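Local coordinates for transferrin binding protein B (Actinobacillus suis, PDB 3PQU), which probably captures host transferrin at the bacterial surface, serving as an outer-membrane lipoprotein of the transferrin receptor used for iron acquisition, at residues A75-I80 and K310-N315; S106-G109 and D113-R116. All blocks are in the same frame, centred on the assembly; numbering follows the deposited sequence.

Contact 1 (A75-I80 and K310-N315)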
# COMPACT_ATOMS: atom_id res chain seq x y z
N ALA A 75 10.46 -7.48 -15.93
CA ALA A 75 9.70 -6.49 -16.70
C ALA A 75 8.23 -6.89 -16.96
O ALA A 75 7.41 -6.05 -17.32
CB ALA A 75 10.39 -6.18 -18.02
N GLN A 76 7.89 -8.16 -16.79
CA GLN A 76 6.49 -8.58 -16.99
C GLN A 76 5.67 -8.53 -15.70
O GLN A 76 4.47 -8.73 -15.70
CB GLN A 76 6.44 -9.98 -17.61
CG GLN A 76 6.95 -10.02 -19.03
CD GLN A 76 7.52 -11.38 -19.40
OE1 GLN A 76 8.74 -11.56 -19.46
NE2 GLN A 76 6.65 -12.33 -19.65
N ILE A 77 6.34 -8.24 -14.59
CA ILE A 77 5.67 -8.17 -13.31
C ILE A 77 5.32 -6.71 -13.05
O ILE A 77 6.19 -5.88 -12.81
CB ILE A 77 6.59 -8.75 -12.22
CG1 ILE A 77 6.91 -10.21 -12.57
CG2 ILE A 77 5.97 -8.63 -10.85
CD1 ILE A 77 7.89 -10.84 -11.64
N MET A 78 4.04 -6.39 -13.11
CA MET A 78 3.61 -5.00 -13.19
C MET A 78 2.87 -4.54 -11.95
O MET A 78 1.99 -5.23 -11.46
CB MET A 78 2.66 -4.85 -14.39
CG MET A 78 3.01 -5.73 -15.57
SD MET A 78 3.05 -4.75 -17.08
CE MET A 78 4.49 -3.76 -16.71
N ALA A 79 3.21 -3.36 -11.48
CA ALA A 79 2.49 -2.72 -10.40
C ALA A 79 1.09 -2.33 -10.88
O ALA A 79 0.92 -1.87 -12.00
CB ALA A 79 3.24 -1.47 -9.95
N ILE A 80 0.08 -2.53 -10.03
CA ILE A 80 -1.26 -2.07 -10.33
C ILE A 80 -1.78 -1.27 -9.15
O ILE A 80 -1.25 -1.38 -8.04
CB ILE A 80 -2.21 -3.22 -10.68
CG1 ILE A 80 -2.23 -4.28 -9.58
CG2 ILE A 80 -1.79 -3.85 -12.02
CD1 ILE A 80 -3.20 -5.42 -9.90
N LYS A 310 3.53 -11.26 -3.02
CA LYS A 310 3.95 -12.02 -4.17
C LYS A 310 5.42 -12.41 -4.06
O LYS A 310 6.17 -11.82 -3.28
CB LYS A 310 3.68 -11.22 -5.47
CG LYS A 310 4.53 -9.93 -5.66
CD LYS A 310 5.99 -10.26 -5.99
CE LYS A 310 6.71 -9.07 -6.59
NZ LYS A 310 6.83 -7.91 -5.66
N PHE A 311 5.84 -13.42 -4.82
CA PHE A 311 7.26 -13.68 -4.97
C PHE A 311 7.59 -14.19 -6.36
O PHE A 311 6.71 -14.64 -7.08
CB PHE A 311 7.81 -14.59 -3.85
CG PHE A 311 7.27 -16.01 -3.87
CD1 PHE A 311 7.86 -16.97 -4.67
CD2 PHE A 311 6.19 -16.37 -3.06
CE1 PHE A 311 7.36 -18.30 -4.65
CE2 PHE A 311 5.70 -17.68 -3.05
CZ PHE A 311 6.29 -18.63 -3.84
N PHE A 312 8.87 -14.07 -6.73
CA PHE A 312 9.37 -14.44 -8.04
C PHE A 312 10.63 -15.30 -7.82
O PHE A 312 11.58 -14.84 -7.18
CB PHE A 312 9.66 -13.16 -8.83
CG PHE A 312 10.06 -13.37 -10.27
CD1 PHE A 312 9.43 -14.35 -11.05
CD2 PHE A 312 11.04 -12.56 -10.87
CE1 PHE A 312 9.79 -14.52 -12.39
CE2 PHE A 312 11.38 -12.72 -12.21
CZ PHE A 312 10.75 -13.70 -12.98
N THR A 313 10.64 -16.53 -8.33
CA THR A 313 11.72 -17.45 -7.97
C THR A 313 13.04 -17.01 -8.59
O THR A 313 13.07 -16.25 -9.56
CB THR A 313 11.40 -18.94 -8.28
OG1 THR A 313 11.16 -19.12 -9.67
CG2 THR A 313 10.19 -19.44 -7.45
N ASN A 314 14.14 -17.45 -7.98
CA ASN A 314 15.46 -16.98 -8.37
C ASN A 314 15.85 -17.43 -9.77
O ASN A 314 16.59 -16.74 -10.46
CB ASN A 314 16.54 -17.40 -7.35
CG ASN A 314 16.26 -16.87 -5.96
OD1 ASN A 314 15.66 -15.80 -5.80
ND2 ASN A 314 16.67 -17.62 -4.93
N ASN A 315 15.35 -18.59 -10.18
CA ASN A 315 15.59 -19.09 -11.54
C ASN A 315 14.46 -18.67 -12.50
O ASN A 315 14.35 -19.23 -13.58
CB ASN A 315 15.69 -20.62 -11.52
CG ASN A 315 14.39 -21.28 -11.04
OD1 ASN A 315 13.70 -20.75 -10.20
ND2 ASN A 315 14.08 -22.43 -11.58

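Contact 2 (S106-G109 and D113-R116)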
# COMPACT_ATOMS: atom_id res chain seq x y z
N SER A 106 -10.76 -15.83 -9.63
CA SER A 106 -10.60 -16.52 -8.38
C SER A 106 -11.57 -16.05 -7.29
O SER A 106 -11.66 -16.69 -6.24
CB SER A 106 -9.15 -16.36 -7.88
OG SER A 106 -8.79 -14.99 -7.89
N HIS A 107 -12.25 -14.93 -7.49
CA HIS A 107 -13.26 -14.49 -6.52
C HIS A 107 -14.69 -14.61 -7.08
O HIS A 107 -15.63 -14.04 -6.51
CB HIS A 107 -12.99 -13.05 -6.04
CG HIS A 107 -11.86 -12.92 -5.05
ND1 HIS A 107 -12.07 -12.73 -3.70
CD2 HIS A 107 -10.52 -12.98 -5.22
CE1 HIS A 107 -10.90 -12.66 -3.08
NE2 HIS A 107 -9.94 -12.81 -3.98
N ASP A 108 -14.87 -15.34 -8.18
CA ASP A 108 -16.17 -15.32 -8.87
C ASP A 108 -17.25 -16.15 -8.16
O ASP A 108 -18.41 -16.15 -8.56
CB ASP A 108 -16.07 -15.65 -10.38
CG ASP A 108 -15.78 -17.13 -10.67
OD1 ASP A 108 -16.00 -17.99 -9.80
OD2 ASP A 108 -15.36 -17.44 -11.80
N GLY A 109 -16.84 -16.87 -7.12
CA GLY A 109 -17.78 -17.61 -6.30
C GLY A 109 -18.45 -18.81 -6.93
O GLY A 109 -19.38 -19.35 -6.36
N ASP A 113 -13.40 -23.32 -4.24
CA ASP A 113 -12.08 -22.67 -4.26
C ASP A 113 -12.10 -21.22 -4.78
O ASP A 113 -11.11 -20.50 -4.69
CB ASP A 113 -11.06 -23.49 -5.05
CG ASP A 113 -11.35 -23.50 -6.55
OD1 ASP A 113 -12.55 -23.51 -6.92
OD2 ASP A 113 -10.38 -23.54 -7.35
N LYS A 114 -13.24 -20.79 -5.32
CA LYS A 114 -13.36 -19.40 -5.77
C LYS A 114 -14.30 -18.59 -4.87
O LYS A 114 -14.73 -17.48 -5.23
CB LYS A 114 -13.76 -19.34 -7.25
CG LYS A 114 -12.79 -20.12 -8.15
CD LYS A 114 -13.00 -19.87 -9.63
CE LYS A 114 -14.20 -20.64 -10.15
NZ LYS A 114 -14.58 -20.18 -11.51
N LYS A 115 -14.62 -19.14 -3.70
CA LYS A 115 -15.37 -18.39 -2.68
C LYS A 115 -14.35 -17.92 -1.65
O LYS A 115 -13.88 -18.70 -0.81
CB LYS A 115 -16.44 -19.26 -2.01
CG LYS A 115 -17.52 -19.75 -2.95
CD LYS A 115 -18.47 -20.75 -2.27
CE LYS A 115 -19.56 -21.20 -3.24
NZ LYS A 115 -20.47 -22.22 -2.64
N ARG A 116 -13.96 -16.66 -1.75
CA ARG A 116 -12.86 -16.16 -0.95
C ARG A 116 -13.30 -14.86 -0.30
O ARG A 116 -13.32 -13.80 -0.92
CB ARG A 116 -11.64 -15.91 -1.84
CG ARG A 116 -11.19 -17.13 -2.65
CD ARG A 116 -9.91 -16.80 -3.39
NE ARG A 116 -9.40 -17.92 -4.18
CZ ARG A 116 -8.21 -17.93 -4.77
NH1 ARG A 116 -7.41 -16.87 -4.65
NH2 ARG A 116 -7.83 -18.99 -5.48
O HOH W 1 -7.76 -14.41 -2.88
O HOH W 2 -15.36 -14.81 -3.57

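Contact 1 (A75-I80 and K310-N315)
The ammonium nitrogen of K310 is hydrogen-bonded to the carbonyl oxygen of L37, and the last methylene before it, K310 CE, comes loosely to 4.3 Å from I77 CG2. A folded K310 side chain, turned at CB–CG (chi2 72°) and again near its end, lets its charged group reach that backbone acceptor while its carbons stay in an apolar setting. The firmer touch is between I77 and F312. I77 CD1 is the one atom of its side chain that meets the ring: it sits over one face, 3.7 Å from the F312 ring centroid and only 16° off the ring normal, a CH-pi contact. It is offset toward the root of the ring, with I77 CD1 3.6 Å from F312 CG. With CG anti to the backbone N (chi1 -174°), the F312 ring extends on the handle side of the strand, where I77 CD1 meets its face. No hydrogen bond joins the two backbones, which stay well apart: the CA atoms of I77 and F312 are 9.0 Å distant. This is handle-on-barrel packing in the N-lobe. Segment 75-80 leads into strand 78-80, an edge of the handle sheet paired with strand 43-47, whereas 310-312 belong to a barrel strand between 292-300 and 318-326. V44 of the handle and F319 of the barrel both touch I77 and K310, and L37 and L72 lie against F312. On the other side of the barrel strand F311 turns away from the handle, its ring packed edge-to-face with that of Y264.

Contact 2 (S106-G109 and D113-R116)
The chain doubles back within one loop, bringing the CA atoms of S106 and K114 to 4.8 Å and those of G109 and K115 to 4.4 Å, without forming a regular strand pair. One bent backbone hydrogen bond closes the turn, G109 N to K114 O at 2.9 Å. Beside it, S106 O receives a CA-H...O contact from K114. K114 bends at chi3 (-78°), and its NZ lies 2.9 Å from D108 OD2, on that oxygen's syn side; the bond to OD1 is weak. OD1 also accepts from K110 N and OD2 from H105 N. R116 runs extended past S106 and H107: its NE bonds D113 O at 3.1 Å, nearly straight (174°) and in the guanidinium plane, S106 CB covers the centre of one guanidinium face, and R116 CD lies over the H107 ring. One water bridges R116 NH1 and H107 NE2, the latter also hydrogen-bonded to S123 N; another donates to H107 O and accepts from R116 N. D113 O, in the guanidinium plane, and D177, salt-bridged to NH1, probably limit rotation of the group, while the D108 carboxylate would favour a charged K114.

In the fold
Both contacts belong to the N-lobe, but they do different work. Contact 1 is buried and joins two separate elements, handle and barrel, through a small apolar touch. Contact 2 is partly buried and local, folding a single handle loop on itself by a salt bridge, one backbone hydrogen bond and bridging waters. Along the chain it is nested within the loop that contact 1 closes; in space their centres are 23 Å apart and their nearest atoms about 11 Å, so they do not touch. They flank the same handle sheet: strand 78-80 and strand 103-105, which precedes 106-109, are its outermost strands. The 113-116 segment also meets the barrel strand 170-183, but through charge, at D177.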